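Local structure of 3-dehydroquinate dehydratase (Clostridium difficile, 4H3D) at residues Trp51-Phe56 and Leu81-Arg86; Ile27-Lys32 and Phe55-Glu60; Asp115-Glu120 and Val140-Ser145. The protein catalyses the cis-dehydration of 3-dehydroquinate to 3-dehydroshikimate through an imine intermediate, the third step of the chorismate pathway to the aromatic amino acids. All blocks are in the same frame, centred on the assembly; numbering follows the deposited sequence. Where two conformers were deposited one is given.

Interaction 1 (Trp51-Phe56 and Leu81-Arg86); sequences WRVDFF and LLFTFR. With SHL (5-hydroxy-6-methyl-4-oxo-4H-pyran-2-carboxylic acid), chain I.
The ring of F83 turns its edge toward the six-membered ring of W51 in an offset edge-to-face pair, the planes 72° apart and the centroids separated by 5.8 Å. Both side chains leave the same face of the parallel sheet side by side, and V53 fills the angle between them, its CG1 3.6 Å from F83 CZ. Further along, D54 CB sits over the centre of the F85 ring as a CH-pi donor, 3.8 Å from the centroid. Backbone bonds W51 N to L82 O and T84 N to W51 O join strand 48-52 to strand 81-84, and V53 N, just past the strand end, adds a bond to T84 O. The strands are the outer members of a beta-alpha-beta unit whose helix 62-76 packs on W51 and L81.

At the C-terminal end of the strands the contact becomes polar. R52, bent at chi2 and chi3, folds back to grip D54 side-on: NE meets OD1 at 2.8 Å and NH2 meets OD2 at 2.9 Å, each on a syn lone pair and almost in the guanidinium plane. D54 OD1 also accepts R86 N at 3.1 Å, from above the carboxylate plane. R86 CB covers one face of the R52 guanidinium and F55 CE2 lies over the other. From there R86 leads away to the active site, where NH2 donates to OAC of the bound pyranone at 3.2 Å and D118 and E120 provide salt bridges. One carboxylate thus fixes the rotation of the R52 guanidinium and ties it to the R86 backbone, linking two residues that bind 3-dehydroquinate.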
loop_
_atom_site.group_PDB
_atom_site.type_symbol
_atom_site.label_atom_id
_atom_site.label_comp_id
_atom_site.label_asym_id
_atom_site.label_seq_id
_atom_site.Cartn_x
_atom_site.Cartn_y
_atom_site.Cartn_z
ATOM N N TRP B 51 -1.635 -2.349 25.556
ATOM C CA TRP B 51 -0.816 -3.096 26.495
ATOM C C TRP B 51 -1.106 -4.573 26.305
ATOM O O TRP B 51 -2.221 -5.048 26.596
ATOM C CB TRP B 51 -1.050 -2.663 27.946
ATOM C CG TRP B 51 -0.207 -3.417 28.927
ATOM C CD1 TRP B 51 1.001 -4.016 28.681
ATOM C CD2 TRP B 51 -0.452 -3.590 30.341
ATOM N NE1 TRP B 51 1.491 -4.593 29.836
ATOM C CE2 TRP B 51 0.631 -4.330 30.868
ATOM C CE3 TRP B 51 -1.475 -3.198 31.201
ATOM C CZ2 TRP B 51 0.705 -4.692 32.204
ATOM C CZ3 TRP B 51 -1.391 -3.562 32.534
ATOM C CH2 TRP B 51 -0.314 -4.306 33.017
ATOM N N ARG B 52 -0.104 -5.292 25.769
ATOM C CA ARG B 52 -0.172 -6.733 25.570
ATOM C C ARG B 52 0.267 -7.345 26.868
ATOM O O ARG B 52 1.424 -7.702 27.036
ATOM C CB ARG B 52 0.749 -7.193 24.430
ATOM C CG ARG B 52 0.153 -7.039 23.028
ATOM C CD ARG B 52 -0.888 -8.092 22.776
ATOM N NE ARG B 52 -0.317 -9.435 22.960
ATOM C CZ ARG B 52 0.301 -10.129 22.005
ATOM N NH1 ARG B 52 0.424 -9.620 20.781
ATOM N NH2 ARG B 52 0.794 -11.341 22.272
ATOM N N VAL B 53 -0.698 -7.471 27.776
ATOM C CA VAL B 53 -0.463 -7.916 29.143
ATOM C C VAL B 53 -0.050 -9.392 29.248
ATOM O O VAL B 53 0.538 -9.797 30.246
ATOM C CB VAL B 53 -1.708 -7.618 30.008
ATOM C CG1 VAL B 53 -2.842 -8.577 29.669
ATOM C CG2 VAL B 53 -1.375 -7.671 31.504
ATOM N N ASP B 54 -0.342 -10.193 28.227
ATOM C CA ASP B 54 0.100 -11.611 28.241
ATOM C C ASP B 54 1.637 -11.742 28.278
ATOM O O ASP B 54 2.136 -12.792 28.627
ATOM C CB ASP B 54 -0.472 -12.407 27.075
ATOM C CG ASP B 54 -0.194 -11.767 25.743
ATOM O OD1 ASP B 54 -0.787 -10.690 25.455
ATOM O OD2 ASP B 54 0.582 -12.355 24.971
ATOM N N PHE B 55 2.384 -10.683 27.924
ATOM C CA PHE B 55 3.875 -10.695 28.067
ATOM C C PHE B 55 4.313 -10.403 29.514
ATOM O O PHE B 55 5.424 -10.751 29.929
ATOM C CB PHE B 55 4.562 -9.649 27.174
ATOM C CG PHE B 55 4.618 -10.003 25.697
ATOM C CD1 PHE B 55 5.710 -10.713 25.172
ATOM C CD2 PHE B 55 3.632 -9.572 24.829
ATOM C CE1 PHE B 55 5.780 -11.017 23.819
ATOM C CE2 PHE B 55 3.694 -9.876 23.459
ATOM C CZ PHE B 55 4.769 -10.592 22.956
ATOM N N PHE B 56 3.457 -9.737 30.271
ATOM C CA PHE B 56 3.782 -9.370 31.657
ATOM C C PHE B 56 3.936 -10.640 32.520
ATOM O O PHE B 56 2.986 -11.415 32.663
ATOM C CB PHE B 56 2.700 -8.444 32.193
ATOM C CG PHE B 56 2.926 -7.973 33.595
ATOM C CD1 PHE B 56 4.130 -7.369 33.963
ATOM C CD2 PHE B 56 1.912 -8.081 34.545
ATOM C CE1 PHE B 56 4.333 -6.920 35.269
ATOM C CE2 PHE B 56 2.118 -7.631 35.871
ATOM C CZ PHE B 56 3.323 -7.044 36.218
ATOM N N LEU B 81 -5.967 3.887 25.822
ATOM C CA LEU B 81 -5.259 2.662 26.157
ATOM C C LEU B 81 -6.135 1.448 25.905
ATOM O O LEU B 81 -7.265 1.352 26.436
ATOM C CB LEU B 81 -4.829 2.683 27.631
ATOM C CG LEU B 81 -4.078 1.469 28.166
ATOM C CD1 LEU B 81 -2.764 1.284 27.446
ATOM C CD2 LEU B 81 -3.834 1.634 29.686
ATOM N N LEU B 82 -5.613 0.534 25.093
ATOM C CA LEU B 82 -6.258 -0.760 24.791
ATOM C C LEU B 82 -5.596 -1.843 25.642
ATOM O O LEU B 82 -4.373 -1.958 25.649
ATOM C CB LEU B 82 -6.075 -1.098 23.303
ATOM C CG LEU B 82 -6.351 -2.554 22.848
ATOM C CD1 LEU B 82 -7.802 -2.985 23.172
ATOM C CD2 LEU B 82 -6.024 -2.718 21.343
ATOM N N PHE B 83 -6.402 -2.625 26.358
ATOM C CA PHE B 83 -5.908 -3.713 27.210
ATOM C C PHE B 83 -6.182 -5.011 26.483
ATOM O O PHE B 83 -7.321 -5.289 26.138
ATOM C CB PHE B 83 -6.638 -3.695 28.545
ATOM C CG PHE B 83 -6.163 -4.729 29.512
ATOM C CD1 PHE B 83 -4.999 -4.545 30.207
ATOM C CD2 PHE B 83 -6.902 -5.876 29.748
ATOM C CE1 PHE B 83 -4.545 -5.503 31.130
ATOM C CE2 PHE B 83 -6.459 -6.829 30.676
ATOM C CZ PHE B 83 -5.279 -6.627 31.363
ATOM N N THR B 84 -5.130 -5.793 26.228
ATOM C CA THR B 84 -5.250 -7.046 25.481
ATOM C C THR B 84 -4.473 -8.201 26.110
ATOM O O THR B 84 -3.250 -8.156 26.189
ATOM C CB THR B 84 -4.701 -6.911 24.008
ATOM O OG1 THR B 84 -5.413 -5.875 23.301
ATOM C CG2 THR B 84 -4.861 -8.261 23.231
ATOM N N PHE B 85 -5.183 -9.240 26.552
ATOM C CA PHE B 85 -4.523 -10.495 26.929
ATOM C C PHE B 85 -4.759 -11.416 25.735
ATOM O O PHE B 85 -5.887 -11.862 25.506
ATOM C CB PHE B 85 -5.084 -11.154 28.201
ATOM C CG PHE B 85 -4.327 -12.422 28.595
ATOM C CD1 PHE B 85 -4.542 -13.613 27.932
ATOM C CD2 PHE B 85 -3.364 -12.384 29.583
ATOM C CE1 PHE B 85 -3.810 -14.754 28.268
ATOM C CE2 PHE B 85 -2.651 -13.507 29.918
ATOM C CZ PHE B 85 -2.872 -14.686 29.263
ATOM N N ARG B 86 -3.710 -11.629 24.936
ATOM C CA ARG B 86 -3.765 -12.491 23.759
ATOM C C ARG B 86 -3.499 -13.920 24.210
ATOM O O ARG B 86 -2.458 -14.205 24.791
ATOM C CB ARG B 86 -2.707 -12.027 22.739
ATOM C CG ARG B 86 -2.702 -12.783 21.428
ATOM C CD ARG B 86 -4.048 -12.703 20.658
ATOM N NE ARG B 86 -4.363 -11.355 20.180
ATOM C CZ ARG B 86 -5.445 -10.646 20.506
ATOM N NH1 ARG B 86 -6.386 -11.154 21.304
ATOM N NH2 ARG B 86 -5.611 -9.435 19.984
HETATM O OAD SHL I . 0.054 -6.044 13.995
HETATM C CAH SHL I . -0.059 -7.296 14.014
HETATM O OAA SHL I . 0.784 -8.030 13.438
HETATM C CAK SHL I . -1.183 -7.878 14.719
HETATM O OAG SHL I . -2.118 -6.993 15.352
HETATM C CAF SHL I . -3.101 -7.537 16.204
HETATM C CAL SHL I . -3.894 -6.689 16.904
HETATM C CAJ SHL I . -3.125 -8.880 16.347
HETATM O OAC SHL I . -4.021 -9.431 17.162
HETATM C CAI SHL I . -2.255 -9.687 15.670
HETATM C CAE SHL I . -1.303 -9.199 14.864
HETATM O OAB SHL I . -2.335 -11.002 15.804
#

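Interaction 2 (Ile27-Lys32 and Phe55-Glu60); sequences IGKNKK and FFENVE
With chi1 at -75°, F55 places its ring beside its own backbone N and brings one face against I27, while K29, bent at chi2 and chi4, curls its amino group back to the F55 carbonyl. I27 CB stands over that face, displaced toward the rim, 3.9 Å from the centroid in a CH-pi contact; its CG2 branch reaches F55 CE2 at 3.7 Å. The two side chains run alongside each other, whereas the lysine crosses F55 at about a right angle, with CE near the plane of the ring at its edge.

K29 NZ donates to F55 O at 2.7 Å, tilted 25° from the carbonyl plane. In return K29 O receives E57 N at 2.9 Å in a nearly straight bond, near the start of the type I turn from F56 to V59. The edge of the F56 ring meets N30 CA and K31 N where N30, as N-cap, binds D33 N to begin helix 31-41. K29 therefore serves the neighbouring loop both as donor, through its amine to F55 O, and as acceptor, through its carbonyl from E57 N, and by this exchange a single residue holds the start of the F56-V59 turn.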
loop_
_atom_site.group_PDB
_atom_site.type_symbol
_atom_site.label_atom_id
_atom_site.label_comp_id
_atom_site.label_asym_id
_atom_site.label_seq_id
_atom_site.Cartn_x
_atom_site.Cartn_y
_atom_site.Cartn_z
ATOM N N ILE B 27 5.013 -4.452 24.999
ATOM C CA ILE B 27 5.161 -5.891 25.190
ATOM C C ILE B 27 6.162 -6.267 26.292
ATOM O O ILE B 27 6.643 -7.402 26.347
ATOM C CB ILE B 27 5.565 -6.563 23.846
ATOM C CG1 ILE B 27 6.881 -5.993 23.313
ATOM C CG2 ILE B 27 4.484 -6.344 22.799
ATOM C CD1 ILE B 27 7.407 -6.751 22.116
ATOM N N GLY B 28 6.449 -5.313 27.173
ATOM C CA GLY B 28 7.413 -5.506 28.259
ATOM C C GLY B 28 7.075 -6.667 29.174
ATOM O O GLY B 28 5.906 -6.950 29.437
ATOM N N LYS B 29 8.113 -7.304 29.697
ATOM C CA LYS B 29 7.958 -8.483 30.520
ATOM C C LYS B 29 7.789 -8.127 32.003
ATOM O O LYS B 29 7.280 -8.935 32.782
ATOM C CB LYS B 29 9.192 -9.370 30.338
ATOM C CG LYS B 29 8.865 -10.818 30.046
ATOM C CD LYS B 29 8.316 -10.964 28.614
ATOM C CE LYS B 29 7.889 -12.398 28.307
ATOM N NZ LYS B 29 6.838 -12.894 29.259
ATOM N N ASN B 30 8.232 -6.921 32.380
ATOM C CA ASN B 30 8.164 -6.449 33.769
ATOM C C ASN B 30 7.788 -4.965 33.844
ATOM O O ASN B 30 7.782 -4.265 32.833
ATOM C CB ASN B 30 9.498 -6.715 34.477
ATOM C CG ASN B 30 10.686 -6.105 33.744
ATOM O OD1 ASN B 30 10.685 -4.922 33.390
ATOM N ND2 ASN B 30 11.718 -6.909 33.536
ATOM N N LYS B 31 7.464 -4.490 35.038
ATOM C CA LYS B 31 7.022 -3.091 35.228
ATOM C C LYS B 31 8.000 -2.040 34.682
ATOM O O LYS B 31 7.588 -1.076 34.031
ATOM C CB LYS B 31 6.748 -2.806 36.712
ATOM C CG LYS B 31 6.086 -1.451 36.959
ATOM C CD LYS B 31 5.430 -1.375 38.347
ATOM C CE LYS B 31 6.423 -1.174 39.448
ATOM N NZ LYS B 31 6.970 0.200 39.428
ATOM N N LYS B 32 9.280 -2.228 34.961
ATOM C CA LYS B 32 10.312 -1.304 34.515
ATOM C C LYS B 32 10.323 -1.163 32.984
ATOM O O LYS B 32 10.333 -0.051 32.453
ATOM C CB LYS B 32 11.680 -1.782 35.005
ATOM C CG LYS B 32 12.852 -0.960 34.516
ATOM C CD LYS B 32 14.190 -1.549 34.968
ATOM C CE LYS B 32 15.359 -0.766 34.376
ATOM N NZ LYS B 32 16.686 -1.321 34.785
ATOM N N PHE B 55 2.384 -10.683 27.924
ATOM C CA PHE B 55 3.875 -10.695 28.067
ATOM C C PHE B 55 4.313 -10.403 29.514
ATOM O O PHE B 55 5.424 -10.751 29.929
ATOM C CB PHE B 55 4.562 -9.649 27.174
ATOM C CG PHE B 55 4.618 -10.003 25.697
ATOM C CD1 PHE B 55 5.710 -10.713 25.172
ATOM C CD2 PHE B 55 3.632 -9.572 24.829
ATOM C CE1 PHE B 55 5.780 -11.017 23.819
ATOM C CE2 PHE B 55 3.694 -9.876 23.459
ATOM C CZ PHE B 55 4.769 -10.592 22.956
ATOM N N PHE B 56 3.457 -9.737 30.271
ATOM C CA PHE B 56 3.782 -9.370 31.657
ATOM C C PHE B 56 3.936 -10.640 32.520
ATOM O O PHE B 56 2.986 -11.415 32.663
ATOM C CB PHE B 56 2.700 -8.444 32.193
ATOM C CG PHE B 56 2.926 -7.973 33.595
ATOM C CD1 PHE B 56 4.130 -7.369 33.963
ATOM C CD2 PHE B 56 1.912 -8.081 34.545
ATOM C CE1 PHE B 56 4.333 -6.920 35.269
ATOM C CE2 PHE B 56 2.118 -7.631 35.871
ATOM C CZ PHE B 56 3.323 -7.044 36.218
ATOM N N GLU B 57 5.126 -10.846 33.092
ATOM C CA GLU B 57 5.402 -12.087 33.865
ATOM C C GLU B 57 4.488 -12.319 35.062
ATOM O O GLU B 57 4.208 -13.466 35.404
ATOM C CB GLU B 57 6.880 -12.177 34.298
ATOM C CG GLU B 57 7.823 -12.347 33.122
ATOM C CD GLU B 57 9.256 -12.633 33.519
ATOM O OE1 GLU B 57 10.051 -12.948 32.611
ATOM O OE2 GLU B 57 9.588 -12.547 34.721
ATOM N N ASN B 58 4.021 -11.250 35.701
ATOM C CA ASN B 58 3.119 -11.409 36.848
ATOM C C ASN B 58 1.641 -11.238 36.503
ATOM O O ASN B 58 0.845 -10.892 37.371
ATOM C CB ASN B 58 3.539 -10.435 37.964
ATOM C CG ASN B 58 4.919 -10.745 38.509
ATOM O OD1 ASN B 58 5.335 -11.898 38.544
ATOM N ND2 ASN B 58 5.638 -9.713 38.932
ATOM N N VAL B 59 1.264 -11.538 35.247
ATOM C CA VAL B 59 -0.118 -11.347 34.779
ATOM C C VAL B 59 -1.142 -12.098 35.626
ATOM O O VAL B 59 -2.284 -11.678 35.723
ATOM C CB VAL B 59 -0.297 -11.707 33.259
ATOM C CG1 VAL B 59 -0.022 -13.175 33.000
ATOM C CG2 VAL B 59 -1.723 -11.329 32.752
ATOM N N GLU B 60 -0.733 -13.200 36.250
ATOM C CA GLU B 60 -1.657 -14.002 37.073
ATOM C C GLU B 60 -1.994 -13.375 38.433
ATOM O O GLU B 60 -2.871 -13.864 39.145
ATOM C CB GLU B 60 -1.113 -15.412 37.262
ATOM C CG GLU B 60 -1.094 -16.217 35.982
ATOM C CD GLU B 60 -0.334 -17.512 36.137
ATOM O OE1 GLU B 60 0.909 -17.467 36.314
ATOM O OE2 GLU B 60 -0.976 -18.567 36.053
#

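Interaction 3 (Asp115-Glu120 and Val140-Ser145); sequences DLIDVE and VKVIIS
The D118 carboxylate receives the S145 hydroxyl on the syn side of OD1, OG donating at 2.8 Å and 17° out of the carboxylate plane. Its other oxygen, OD2, lies 3.6 Å from I143 CG2 and forms a salt bridge with R86. D118 reaches this position with CG anti to the backbone N (chi1 174°), which swings the carboxylate along the sheet toward the serine. The CG of E120 also approaches S145 OG, at 3.8 Å, while its carboxylate is bound by R86 and by S87 N. R86, S145 OG and S87 N thus supply partners to these buried carboxylates.

L116, K141, D118, I143, E120 and S145 share this face of the sheet; I117, V142, V119 and I144 occupy the other. There V119 CG2 is the meeting point, 3.7 Å from V142 CG1 and 3.8 Å from I144 CG1. I117 runs alongside V142, its CG1 4.1 Å from V142 CG2, and crosses V140 at about a right angle. Helix 125-137 covers this apolar layer, with V131 and A135 against I117.

The backbones are joined in parallel register by five bonds, from K141 N to D115 O through S145 N to V119 O; the N-to-C directions of the strand segments differ by 28°, with a closest axis approach of 4.5 Å. Strand 116-120, helix 125-137 and strand 141-148 make up a beta-alpha-beta unit of the TIM barrel. Its apolar face is turned to the surrounding helix, whereas D118 and S145 face the barrel interior, the site of type I dehydroquinase, where D118 touches the Schiff-base lysine K174 and S145 lies near H147, the catalytic proton donor and acceptor.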
loop_
_atom_site.group_PDB
_atom_site.type_symbol
_atom_site.label_atom_id
_atom_site.label_comp_id
_atom_site.label_asym_id
_atom_site.label_seq_id
_atom_site.Cartn_x
_atom_site.Cartn_y
_atom_site.Cartn_z
ATOM N N ASP B 115 -9.483 2.239 28.108
ATOM C CA ASP B 115 -10.486 2.795 27.210
ATOM C C ASP B 115 -11.118 1.738 26.317
ATOM O O ASP B 115 -12.283 1.884 25.908
ATOM C CB ASP B 115 -9.839 3.890 26.385
ATOM C CG ASP B 115 -9.295 4.979 27.249
ATOM O OD1 ASP B 115 -10.112 5.670 27.889
ATOM O OD2 ASP B 115 -8.062 5.138 27.316
ATOM N N LEU B 116 -10.330 0.705 25.998
ATOM C CA LEU B 116 -10.779 -0.448 25.211
ATOM C C LEU B 116 -10.153 -1.722 25.746
ATOM O O LEU B 116 -9.090 -1.693 26.364
ATOM C CB LEU B 116 -10.346 -0.360 23.733
ATOM C CG LEU B 116 -10.465 0.952 22.972
ATOM C CD1 LEU B 116 -9.179 1.776 23.119
ATOM C CD2 LEU B 116 -10.723 0.687 21.508
ATOM N N ILE B 117 -10.818 -2.839 25.491
ATOM C CA ILE B 117 -10.273 -4.153 25.785
ATOM C C ILE B 117 -10.473 -5.016 24.558
ATOM O O ILE B 117 -11.410 -4.791 23.796
ATOM C CB ILE B 117 -10.937 -4.865 27.012
ATOM C CG1 ILE B 117 -12.462 -4.975 26.839
ATOM C CG2 ILE B 117 -10.591 -4.143 28.273
ATOM C CD1 ILE B 117 -13.154 -5.897 27.907
ATOM N N ASP B 118 -9.593 -5.995 24.376
ATOM C CA ASP B 118 -9.692 -6.928 23.248
ATOM C C ASP B 118 -10.095 -8.292 23.797
ATOM O O ASP B 118 -9.386 -8.862 24.636
ATOM C CB ASP B 118 -8.356 -6.978 22.470
ATOM C CG ASP B 118 -8.328 -8.050 21.354
ATOM O OD1 ASP B 118 -8.703 -9.206 21.624
ATOM O OD2 ASP B 118 -7.846 -7.749 20.230
ATOM N N VAL B 119 -11.258 -8.785 23.364
ATOM C CA VAL B 119 -11.727 -10.101 23.773
ATOM C C VAL B 119 -11.824 -11.010 22.528
ATOM O O VAL B 119 -12.267 -10.591 21.476
ATOM C CB VAL B 119 -13.073 -10.029 24.552
ATOM C CG1 VAL B 119 -12.955 -9.034 25.723
ATOM C CG2 VAL B 119 -14.187 -9.634 23.674
ATOM N N GLU B 120 -11.409 -12.257 22.672
ATOM C CA GLU B 120 -11.364 -13.192 21.553
ATOM C C GLU B 120 -12.689 -13.912 21.287
ATOM O O GLU B 120 -13.257 -14.519 22.195
ATOM C CB GLU B 120 -10.253 -14.207 21.823
ATOM C CG GLU B 120 -8.903 -13.594 21.767
ATOM C CD GLU B 120 -7.841 -14.405 22.486
ATOM O OE1 GLU B 120 -8.174 -15.473 23.050
ATOM O OE2 GLU B 120 -6.679 -13.960 22.494
ATOM N N VAL B 140 -16.343 1.150 28.628
ATOM C CA VAL B 140 -15.150 0.658 27.993
ATOM C C VAL B 140 -15.558 0.105 26.627
ATOM O O VAL B 140 -16.547 -0.606 26.528
ATOM C CB VAL B 140 -14.505 -0.455 28.842
ATOM C CG1 VAL B 140 -13.294 -1.108 28.098
ATOM C CG2 VAL B 140 -14.099 0.096 30.180
ATOM N N LYS B 141 -14.807 0.454 25.579
ATOM C CA LYS B 141 -15.078 -0.044 24.236
ATOM C C LYS B 141 -14.496 -1.439 24.045
ATOM O O LYS B 141 -13.476 -1.803 24.637
ATOM C CB LYS B 141 -14.533 0.915 23.174
ATOM C CG LYS B 141 -15.026 2.331 23.315
ATOM C CD LYS B 141 -16.550 2.443 23.296
ATOM C CE LYS B 141 -16.962 3.904 23.420
ATOM N NZ LYS B 141 -18.425 4.066 23.578
ATOM N N VAL B 142 -15.140 -2.238 23.207
ATOM C CA VAL B 142 -14.693 -3.602 23.050
ATOM C C VAL B 142 -14.339 -3.962 21.623
ATOM O O VAL B 142 -15.091 -3.702 20.689
ATOM C CB VAL B 142 -15.749 -4.596 23.563
ATOM C CG1 VAL B 142 -15.269 -6.068 23.372
ATOM C CG2 VAL B 142 -16.044 -4.331 25.042
ATOM N N ILE B 143 -13.152 -4.525 21.484
ATOM C CA ILE B 143 -12.703 -5.120 20.248
ATOM C C ILE B 143 -12.951 -6.621 20.454
ATOM O O ILE B 143 -12.556 -7.161 21.483
ATOM C CB ILE B 143 -11.168 -4.919 20.029
ATOM C CG1 ILE B 143 -10.851 -3.483 19.634
ATOM C CG2 ILE B 143 -10.648 -5.855 18.942
ATOM C CD1 ILE B 143 -9.358 -3.210 19.516
ATOM N N ILE B 144 -13.669 -7.273 19.535
ATOM C CA ILE B 144 -13.779 -8.731 19.582
ATOM C C ILE B 144 -12.878 -9.173 18.439
ATOM O O ILE B 144 -13.041 -8.732 17.315
ATOM C CB ILE B 144 -15.205 -9.244 19.419
ATOM C CG1 ILE B 144 -16.079 -8.730 20.565
ATOM C CG2 ILE B 144 -15.209 -10.786 19.347
ATOM C CD1 ILE B 144 -17.560 -9.227 20.549
ATOM N N SER B 145 -11.895 -9.999 18.734
ATOM C CA SER B 145 -10.924 -10.380 17.729
ATOM C C SER B 145 -10.912 -11.855 17.386
ATOM O O SER B 145 -11.348 -12.704 18.169
ATOM C CB SER B 145 -9.516 -9.973 18.195
ATOM O OG SER B 145 -9.120 -10.711 19.342
#

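In the fold
Interactions 1 and 3 belong to the same parallel barrel sheet, where strands 81-84 and 116-120 are neighbours; their centres lie about 11 Å apart. R86 of interaction 1 bridges them through its salt bridge to D118, and the backbone of F83 meets that of L116. Interaction 2 is in contact with interaction 1, their centres about 9 Å apart, and joins the loop before helix 31-41 to the loop following strand 48-52. Its centre is about 20 Å from that of interaction 3, the nearest atoms about 11 Å apart. Along the chain interaction 2 opens first, at 27-32, and its 55-60 segment overlaps 51-56 of interaction 1 at F55 and F56; both close before interaction 3 opens. Together they run from a peripheral loop pair to the barrel's catalytic interior.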